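Local atomic coordinates of bifunctional protein PutA (Bdellovibrio bacteriovorus, PDB entry 5UR2), a protein that probably oxidises L-proline to L-glutamate in two steps, through FAD-dependent proline dehydrogenase and NAD-dependent L-glutamate gamma-semialdehyde dehydrogenase activities. Residues 201-206 with 219-224; 213-218 with 253-258; 238-243 with 247-252. One frame throughout, in Å; residues are numbered along the deposited sequence.

All three contacts lie in the proline dehydrogenase barrel, around strands 194-197 and 235-238 and the helices that follow them. From the N terminus, the loop after strand 194-197 holds residues 201-206, which fold back on helix 211-232 in interaction 1 and close a short loop of the chain. Interaction 2 opens earlier on that helix, so it crosses interaction 1, and reaches forward to helix 246-257. Interaction 3, between 238-243 and 247-252, is nested within interaction 2 and follows interaction 1 in series. Salt bridges K219-E255 and K215-E251 join interaction 2 to its neighbours, while L222 packs on both L238 and L256.

Interaction 1: residues 201-206 with 219-224; sequences ALYSQI and KDRLRP
L202 and R221 each set CG anti to the carbonyl carbon (chi1 -53° in R221), and R221 then bends at chi2 (-77°), which carries its guanidinium back along the loop to the carbonyl of L202. There NH1 donates a hydrogen bond to L202 O at 3.0 Å. The oxygen is approached in its carbonyl plane, although the bond is rather bent, with an angle of 143° at the hydrogen. Arginine suits this place because its aliphatic part covers the loop before its charged end begins: R221 CB lies 3.9 Å from L202 CB, and R221 CG passes beside the acceptor oxygen.

The same guanidinium also borders Y203. R221 NH1 comes within 3.6 Å of Y203 CD1, but the two planes are nearly perpendicular and the approach is oblique, so no stack results. Further inside, L202 sends CD1 to CD2 of L222 at 3.8 Å, the two leucine side chains crossing at about a right angle. Branched and apolar, they fill the buried side of the joint, where L202 also meets Y158 of helix 152-173 and L222 meets L256 of helix 246-257.

The strongest polar partner of R221 is E152, which forms a salt bridge with NH1. One nitrogen thus serves both a carboxylate and a backbone carbonyl. The negative charge of E152 probably favours the guanidinium in this position, and the bond to L202 O satisfies a backbone acceptor in a loop without regular secondary structure, fastening the loop after strand 194-197 to helix 211-232.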
# COMPACT_ATOMS: atom_id res chain seq x y z
N ALA B 201 41.26 22.78 9.10
CA ALA B 201 42.36 22.09 8.45
C ALA B 201 43.50 21.76 9.40
O ALA B 201 44.36 20.96 9.05
CB ALA B 201 42.89 22.91 7.28
N LEU B 202 43.51 22.35 10.60
CA LEU B 202 44.59 22.16 11.55
C LEU B 202 44.35 21.03 12.55
O LEU B 202 45.26 20.74 13.33
CB LEU B 202 44.83 23.45 12.34
CG LEU B 202 45.39 24.55 11.47
CD1 LEU B 202 45.29 25.88 12.18
CD2 LEU B 202 46.82 24.20 11.16
N TYR B 203 43.18 20.41 12.55
CA TYR B 203 42.90 19.36 13.53
C TYR B 203 41.79 18.48 12.98
O TYR B 203 40.76 19.00 12.54
CB TYR B 203 42.49 19.97 14.88
CG TYR B 203 42.12 18.97 15.97
CD1 TYR B 203 42.90 17.84 16.22
CD2 TYR B 203 40.99 19.17 16.78
CE1 TYR B 203 42.56 16.94 17.24
CE2 TYR B 203 40.65 18.27 17.80
CZ TYR B 203 41.44 17.16 18.01
OH TYR B 203 41.10 16.28 19.01
N SER B 204 41.98 17.16 13.03
CA SER B 204 41.05 16.25 12.37
C SER B 204 39.96 15.69 13.29
O SER B 204 39.04 15.03 12.79
CB SER B 204 41.80 15.06 11.76
OG SER B 204 42.17 14.12 12.77
N GLN B 205 40.04 15.91 14.60
CA GLN B 205 39.10 15.29 15.53
C GLN B 205 38.32 16.31 16.36
O GLN B 205 38.12 16.15 17.57
CB GLN B 205 39.83 14.30 16.45
CG GLN B 205 40.61 13.22 15.71
CD GLN B 205 39.75 12.39 14.75
OE1 GLN B 205 38.70 11.85 15.12
NE2 GLN B 205 40.21 12.26 13.52
N ILE B 206 37.83 17.36 15.72
CA ILE B 206 36.96 18.30 16.44
C ILE B 206 35.70 17.58 16.89
O ILE B 206 35.05 16.88 16.11
CB ILE B 206 36.64 19.51 15.56
CG1 ILE B 206 37.92 20.31 15.31
CG2 ILE B 206 35.55 20.36 16.21
CD1 ILE B 206 37.75 21.40 14.26
N LYS B 219 43.14 26.07 19.46
CA LYS B 219 43.99 27.20 19.84
C LYS B 219 45.46 26.82 19.82
O LYS B 219 46.30 27.60 19.34
CB LYS B 219 43.59 27.72 21.22
CG LYS B 219 42.27 28.46 21.24
CD LYS B 219 41.66 28.54 22.64
CE LYS B 219 42.45 29.45 23.57
NZ LYS B 219 41.81 29.50 24.92
N ASP B 220 45.79 25.62 20.32
CA ASP B 220 47.19 25.19 20.34
C ASP B 220 47.74 25.07 18.93
O ASP B 220 48.91 25.37 18.69
CB ASP B 220 47.35 23.85 21.07
CG ASP B 220 47.12 23.95 22.57
OD1 ASP B 220 47.06 25.08 23.08
OD2 ASP B 220 47.02 22.89 23.24
N ARG B 221 46.92 24.62 17.98
CA ARG B 221 47.43 24.45 16.62
C ARG B 221 47.54 25.79 15.90
O ARG B 221 48.46 25.97 15.09
CB ARG B 221 46.52 23.51 15.83
CG ARG B 221 46.28 22.16 16.50
CD ARG B 221 47.46 21.23 16.36
NE ARG B 221 47.29 19.98 17.12
CZ ARG B 221 46.75 18.86 16.65
NH1 ARG B 221 46.28 18.80 15.41
NH2 ARG B 221 46.67 17.78 17.42
N LEU B 222 46.64 26.73 16.21
CA LEU B 222 46.68 28.07 15.61
C LEU B 222 47.78 28.93 16.20
O LEU B 222 48.38 29.75 15.49
CB LEU B 222 45.34 28.79 15.80
CG LEU B 222 44.47 29.00 14.57
CD1 LEU B 222 43.35 29.98 14.90
CD2 LEU B 222 45.31 29.51 13.42
N ARG B 223 48.05 28.76 17.49
CA ARG B 223 48.97 29.66 18.19
C ARG B 223 50.32 29.82 17.50
O ARG B 223 50.74 30.97 17.31
CB ARG B 223 49.14 29.18 19.64
CG ARG B 223 49.95 30.14 20.53
CD ARG B 223 49.94 29.70 22.00
NE ARG B 223 48.61 29.79 22.61
CZ ARG B 223 47.82 28.74 22.89
NH1 ARG B 223 48.21 27.49 22.61
NH2 ARG B 223 46.65 28.96 23.45
N PRO B 224 51.03 28.77 17.07
CA PRO B 224 52.32 29.01 16.40
C PRO B 224 52.19 29.77 15.09
O PRO B 224 53.12 30.51 14.72
CB PRO B 224 52.87 27.60 16.16
CG PRO B 224 52.02 26.68 16.99
CD PRO B 224 50.70 27.34 17.13

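Interaction 2: residues 213-218 with 253-258; sequences ESKKIL and FTELIN
A surface salt bridge between two neighbouring helices of the barrel's outer layer makes this contact: K215 on helix 211-232 reaches E255 on helix 246-257. Their backbones stay well apart, with the CA atoms of K215 and E255 9.6 Å from each other, and long side chains are needed to span the gap. K215 sets off with CG anti to its own N (chi1 174°) and bends at chi3 (61°), so that its ammonium turns onto the carboxylate. E255 runs extended beyond CG, and the two chains cross at about a right angle.

The bond is short, 2.6 Å from K215 NZ to E255 OE2. NZ meets that oxygen on its syn side, 23° out of the carboxylate plane. The lysine chain passes alongside the carboxylate, with K215 CD 3.7 Å from E255 OE1, while NZ supplies the attraction.

Neither charge depends on this pair alone. K215 NZ has its strongest polar partner in E251, one helical turn before E255, while E255 OE1 takes a second salt bridge from K219, one turn after K215. Lysines four residues apart on one helix therefore face glutamates four residues apart on the other. The alternation of opposite charges probably keeps all four side chains ionised, and it links the two helices at the surface beside the apolar packing of L218 on V252.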
# COMPACT_ATOMS: atom_id res chain seq x y z
N GLU B 213 37.81 20.76 25.31
CA GLU B 213 39.01 20.08 24.85
C GLU B 213 39.31 20.43 23.39
O GLU B 213 40.45 20.76 23.04
CB GLU B 213 38.85 18.57 25.02
CG GLU B 213 40.09 17.82 24.63
CD GLU B 213 40.04 16.37 25.04
OE1 GLU B 213 40.92 15.60 24.58
OE2 GLU B 213 39.13 16.00 25.82
N SER B 214 38.28 20.41 22.54
CA SER B 214 38.45 20.75 21.13
C SER B 214 38.95 22.17 20.96
O SER B 214 39.86 22.43 20.16
CB SER B 214 37.13 20.58 20.38
OG SER B 214 36.69 19.23 20.38
N LYS B 215 38.36 23.11 21.72
CA LYS B 215 38.77 24.50 21.64
C LYS B 215 40.23 24.69 22.04
O LYS B 215 40.96 25.45 21.40
CB LYS B 215 37.86 25.36 22.51
CG LYS B 215 38.29 26.80 22.61
CD LYS B 215 37.13 27.69 23.09
CE LYS B 215 36.62 27.31 24.47
NZ LYS B 215 35.72 28.40 24.96
N LYS B 216 40.67 24.01 23.11
CA LYS B 216 42.06 24.11 23.53
C LYS B 216 42.99 23.57 22.45
O LYS B 216 44.05 24.16 22.19
CB LYS B 216 42.28 23.37 24.85
CG LYS B 216 43.77 23.28 25.25
CD LYS B 216 43.95 22.46 26.52
CE LYS B 216 45.23 21.63 26.47
NZ LYS B 216 46.45 22.47 26.30
N ILE B 217 42.63 22.45 21.82
CA ILE B 217 43.50 21.88 20.78
C ILE B 217 43.56 22.81 19.57
O ILE B 217 44.65 23.05 19.03
CB ILE B 217 43.03 20.46 20.39
CG1 ILE B 217 43.26 19.49 21.54
CG2 ILE B 217 43.73 19.98 19.11
CD1 ILE B 217 42.61 18.12 21.33
N LEU B 218 42.41 23.34 19.14
CA LEU B 218 42.41 24.26 18.00
C LEU B 218 43.28 25.48 18.28
O LEU B 218 44.09 25.88 17.44
CB LEU B 218 40.97 24.67 17.66
CG LEU B 218 40.13 23.54 17.04
CD1 LEU B 218 38.65 23.87 17.05
CD2 LEU B 218 40.61 23.24 15.65
N PHE B 253 39.16 32.18 18.16
CA PHE B 253 39.82 33.40 17.71
C PHE B 253 39.95 34.42 18.83
O PHE B 253 41.03 34.98 19.06
CB PHE B 253 39.07 33.99 16.52
CG PHE B 253 39.63 35.28 16.05
CD1 PHE B 253 40.76 35.31 15.23
CD2 PHE B 253 39.01 36.49 16.38
CE1 PHE B 253 41.28 36.52 14.77
CE2 PHE B 253 39.53 37.69 15.93
CZ PHE B 253 40.66 37.71 15.12
N THR B 254 38.84 34.72 19.49
CA THR B 254 38.85 35.80 20.47
C THR B 254 39.69 35.44 21.69
O THR B 254 40.42 36.29 22.21
CB THR B 254 37.41 36.16 20.88
OG1 THR B 254 36.70 34.98 21.28
CG2 THR B 254 36.68 36.85 19.74
N GLU B 255 39.62 34.19 22.15
CA GLU B 255 40.46 33.80 23.28
C GLU B 255 41.93 33.84 22.90
O GLU B 255 42.77 34.26 23.70
CB GLU B 255 40.06 32.42 23.80
CG GLU B 255 38.67 32.34 24.47
CD GLU B 255 38.33 30.90 24.91
OE1 GLU B 255 39.26 30.08 25.00
OE2 GLU B 255 37.15 30.59 25.19
N LEU B 256 42.25 33.41 21.68
CA LEU B 256 43.64 33.37 21.23
C LEU B 256 44.26 34.76 21.19
O LEU B 256 45.34 34.99 21.75
CB LEU B 256 43.72 32.67 19.87
CG LEU B 256 45.12 32.32 19.38
CD1 LEU B 256 45.85 31.41 20.38
CD2 LEU B 256 45.03 31.65 18.01
N ILE B 257 43.60 35.72 20.51
CA ILE B 257 44.19 37.04 20.34
C ILE B 257 44.07 37.92 21.57
O ILE B 257 44.60 39.04 21.57
CB ILE B 257 43.61 37.84 19.14
CG1 ILE B 257 42.21 38.36 19.44
CG2 ILE B 257 43.59 36.98 17.84
CD1 ILE B 257 41.75 39.45 18.44
N ASN B 258 43.38 37.46 22.62
CA ASN B 258 43.38 38.14 23.90
C ASN B 258 44.44 37.62 24.87
O ASN B 258 44.54 38.14 25.98
CB ASN B 258 42.00 38.07 24.58
CG ASN B 258 41.79 39.19 25.60
OD1 ASN B 258 42.16 40.34 25.35
ND2 ASN B 258 41.20 38.86 26.74

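Interaction 3: residues 238-243 with 247-252; sequences LDMEQY and HLTLEV. With P5F (N-propargylglycine-modified flavin adenine dinucleotide), chain F.
M240 faces two ways: its backbone holds the modified flavin, while its side chain folds onto helix 246-257. Its N donates to flavin O4 at 3.1 Å, and its O accepts from flavin N3 at 2.8 Å, so one residue reads neighbouring acceptor and donor groups of the ring. Bent at chi2 and chi3 (62° and 76°), the flexible thioether brings SD to 3.7 Å from T249 CB and turns CE onto L250 CD2 at 3.6 Å.

Threonine suits this place by having two unlike branches. T249 CG2 meets L238 CD2 at 3.7 Å, whereas OG1, bonded to the carbonyl of V245 just before the helix, also accepts a bond from a water. That water accepts from E241 N and donates to E241 OE1 at 2.9 Å, bridging loop and helix where direct polar contact is lacking.

D239 points away from the helix, with OD2 3.2 Å from C23 of the inactivator's adduct and OD1 in a salt bridge with R300. The contact lies at the C-terminal end of strand 235-238, where TIM (beta/alpha)8 barrels carry their active sites, here the flavin site of the proline dehydrogenase domain.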
# COMPACT_ATOMS: atom_id res chain seq x y z
N LEU B 238 41.80 34.56 10.01
CA LEU B 238 41.16 33.27 10.25
C LEU B 238 39.87 33.26 9.45
O LEU B 238 39.00 34.13 9.66
CB LEU B 238 40.89 33.06 11.74
CG LEU B 238 40.38 31.67 12.15
CD1 LEU B 238 41.40 30.60 11.76
CD2 LEU B 238 40.06 31.58 13.64
N ASP B 239 39.76 32.32 8.50
CA ASP B 239 38.54 32.23 7.70
C ASP B 239 37.38 31.70 8.54
O ASP B 239 37.56 31.21 9.66
CB ASP B 239 38.75 31.36 6.45
CG ASP B 239 39.60 32.06 5.37
OD1 ASP B 239 39.67 33.31 5.35
OD2 ASP B 239 40.19 31.37 4.52
N MET B 240 36.18 31.79 7.99
CA MET B 240 34.99 31.24 8.63
C MET B 240 34.41 30.17 7.74
O MET B 240 34.09 30.43 6.57
CB MET B 240 33.94 32.30 8.91
CG MET B 240 32.80 31.74 9.73
SD MET B 240 33.34 31.17 11.35
CE MET B 240 33.53 32.77 12.15
N GLU B 241 34.25 28.98 8.30
CA GLU B 241 33.74 27.82 7.57
C GLU B 241 32.25 27.65 7.85
O GLU B 241 31.55 28.63 8.10
CB GLU B 241 34.56 26.57 7.94
CG GLU B 241 36.02 26.69 7.51
CD GLU B 241 36.96 25.76 8.27
OE1 GLU B 241 37.22 26.02 9.46
OE2 GLU B 241 37.45 24.76 7.67
N GLN B 242 31.76 26.41 7.81
CA GLN B 242 30.33 26.14 7.88
C GLN B 242 29.77 26.45 9.27
O GLN B 242 30.49 26.63 10.25
CB GLN B 242 30.03 24.69 7.50
CG GLN B 242 30.64 23.67 8.41
CD GLN B 242 32.08 23.31 8.04
OE1 GLN B 242 32.65 23.83 7.06
NE2 GLN B 242 32.68 22.42 8.82
N TYR B 243 28.43 26.50 9.34
CA TYR B 243 27.79 26.96 10.57
C TYR B 243 28.10 26.06 11.76
O TYR B 243 28.17 26.54 12.89
CB TYR B 243 26.28 27.08 10.35
CG TYR B 243 25.57 27.79 11.49
CD1 TYR B 243 25.74 29.16 11.68
CD2 TYR B 243 24.76 27.10 12.38
CE1 TYR B 243 25.09 29.83 12.71
CE2 TYR B 243 24.10 27.76 13.41
CZ TYR B 243 24.28 29.12 13.57
OH TYR B 243 23.64 29.79 14.60
N HIS B 247 30.42 29.13 15.84
CA HIS B 247 30.57 29.58 17.22
C HIS B 247 31.92 29.15 17.79
O HIS B 247 32.62 29.95 18.44
CB HIS B 247 29.40 29.05 18.06
CG HIS B 247 29.37 29.56 19.46
ND1 HIS B 247 28.61 28.97 20.46
CD2 HIS B 247 30.02 30.60 20.05
CE1 HIS B 247 28.79 29.62 21.59
NE2 HIS B 247 29.65 30.61 21.37
N LEU B 248 32.34 27.91 17.51
CA LEU B 248 33.63 27.45 17.98
C LEU B 248 34.77 28.31 17.43
O LEU B 248 35.70 28.67 18.16
CB LEU B 248 33.82 25.98 17.60
CG LEU B 248 35.11 25.27 18.01
CD1 LEU B 248 35.25 25.25 19.53
CD2 LEU B 248 35.14 23.86 17.44
N THR B 249 34.69 28.68 16.15
CA THR B 249 35.73 29.52 15.55
C THR B 249 35.84 30.86 16.25
O THR B 249 36.94 31.39 16.44
CB THR B 249 35.45 29.69 14.05
OG1 THR B 249 35.36 28.39 13.45
CG2 THR B 249 36.58 30.48 13.37
N LEU B 250 34.70 31.44 16.63
CA LEU B 250 34.74 32.74 17.29
C LEU B 250 35.37 32.66 18.68
O LEU B 250 36.15 33.54 19.06
CB LEU B 250 33.33 33.33 17.34
CG LEU B 250 32.78 33.68 15.95
CD1 LEU B 250 31.39 34.30 16.05
CD2 LEU B 250 33.73 34.60 15.20
N GLU B 251 35.05 31.61 19.45
CA GLU B 251 35.69 31.42 20.74
C GLU B 251 37.19 31.16 20.57
O GLU B 251 38.01 31.70 21.32
CB GLU B 251 35.03 30.27 21.51
CG GLU B 251 33.61 30.58 21.94
CD GLU B 251 33.05 29.59 22.92
OE1 GLU B 251 33.80 28.70 23.40
OE2 GLU B 251 31.85 29.69 23.22
N VAL B 252 37.56 30.33 19.60
CA VAL B 252 38.98 30.07 19.35
C VAL B 252 39.71 31.37 19.07
O VAL B 252 40.75 31.67 19.68
CB VAL B 252 39.13 29.05 18.20
CG1 VAL B 252 40.55 28.98 17.70
CG2 VAL B 252 38.62 27.67 18.64
PA P5F F . 26.24 38.76 -4.20
O1A P5F F . 25.80 40.25 -3.96
O2A P5F F . 25.76 38.11 -5.40
O5B P5F F . 25.79 37.79 -3.15
C5B P5F F . 25.73 36.37 -3.31
C4B P5F F . 25.55 35.74 -1.92
O4B P5F F . 24.27 35.91 -1.38
C3B P5F F . 25.80 34.26 -1.81
O3B P5F F . 27.14 33.95 -1.80
C2B P5F F . 25.13 33.92 -0.54
O2B P5F F . 25.96 34.23 0.52
C1B P5F F . 23.96 34.83 -0.53
N9A P5F F . 22.73 34.24 -1.01
C8A P5F F . 22.49 33.65 -2.24
N7A P5F F . 21.21 33.25 -2.28
C5A P5F F . 20.57 33.57 -1.08
C6A P5F F . 19.30 33.39 -0.56
N6A P5F F . 18.27 32.74 -1.34
N1A P5F F . 18.99 33.81 0.68
C2A P5F F . 19.92 34.42 1.45
N3A P5F F . 21.19 34.59 0.98
C4A P5F F . 21.54 34.20 -0.25
N1 P5F F . 32.61 33.06 2.40
C2 P5F F . 32.55 32.39 3.67
O2 P5F F . 31.35 31.84 4.07
N3 P5F F . 33.71 32.30 4.51
C4 P5F F . 34.96 32.86 4.13
O4 P5F F . 36.05 32.73 4.99
C4X P5F F . 35.02 33.56 2.78
N5 P5F F . 36.28 34.05 2.22
C5X P5F F . 36.16 35.07 1.16
C6 P5F F . 37.29 36.02 0.91
C7 P5F F . 37.15 37.05 -0.04
C7M P5F F . 38.30 38.00 -0.28
C8 P5F F . 35.93 37.20 -0.78
C8M P5F F . 35.75 38.29 -1.80
C9 P5F F . 34.86 36.31 -0.55
C9A P5F F . 35.00 35.21 0.46
N10 P5F F . 33.88 34.31 0.71
C10 P5F F . 33.87 33.63 1.97
C1' P5F F . 32.70 34.22 -0.19
C2' P5F F . 31.66 35.31 0.09
O2' P5F F . 31.09 35.06 1.32
C3' P5F F . 30.56 35.44 -0.96
O3' P5F F . 29.85 34.26 -1.00
C4' P5F F . 31.05 35.73 -2.37
O4' P5F F . 32.24 36.43 -2.26
C5' P5F F . 30.02 36.42 -3.30
O5' P5F F . 29.25 37.41 -2.66
P P5F F . 28.84 38.84 -3.30
O1P P5F F . 28.61 40.05 -2.31
O2P P5F F . 29.97 38.99 -4.39
O3P P5F F . 27.68 38.43 -4.38
C21 P5F F . 37.32 31.67 1.88
C22 P5F F . 36.88 32.93 2.10
C23 P5F F . 37.47 30.66 3.03
O HOH W 1 35.84 28.29 10.54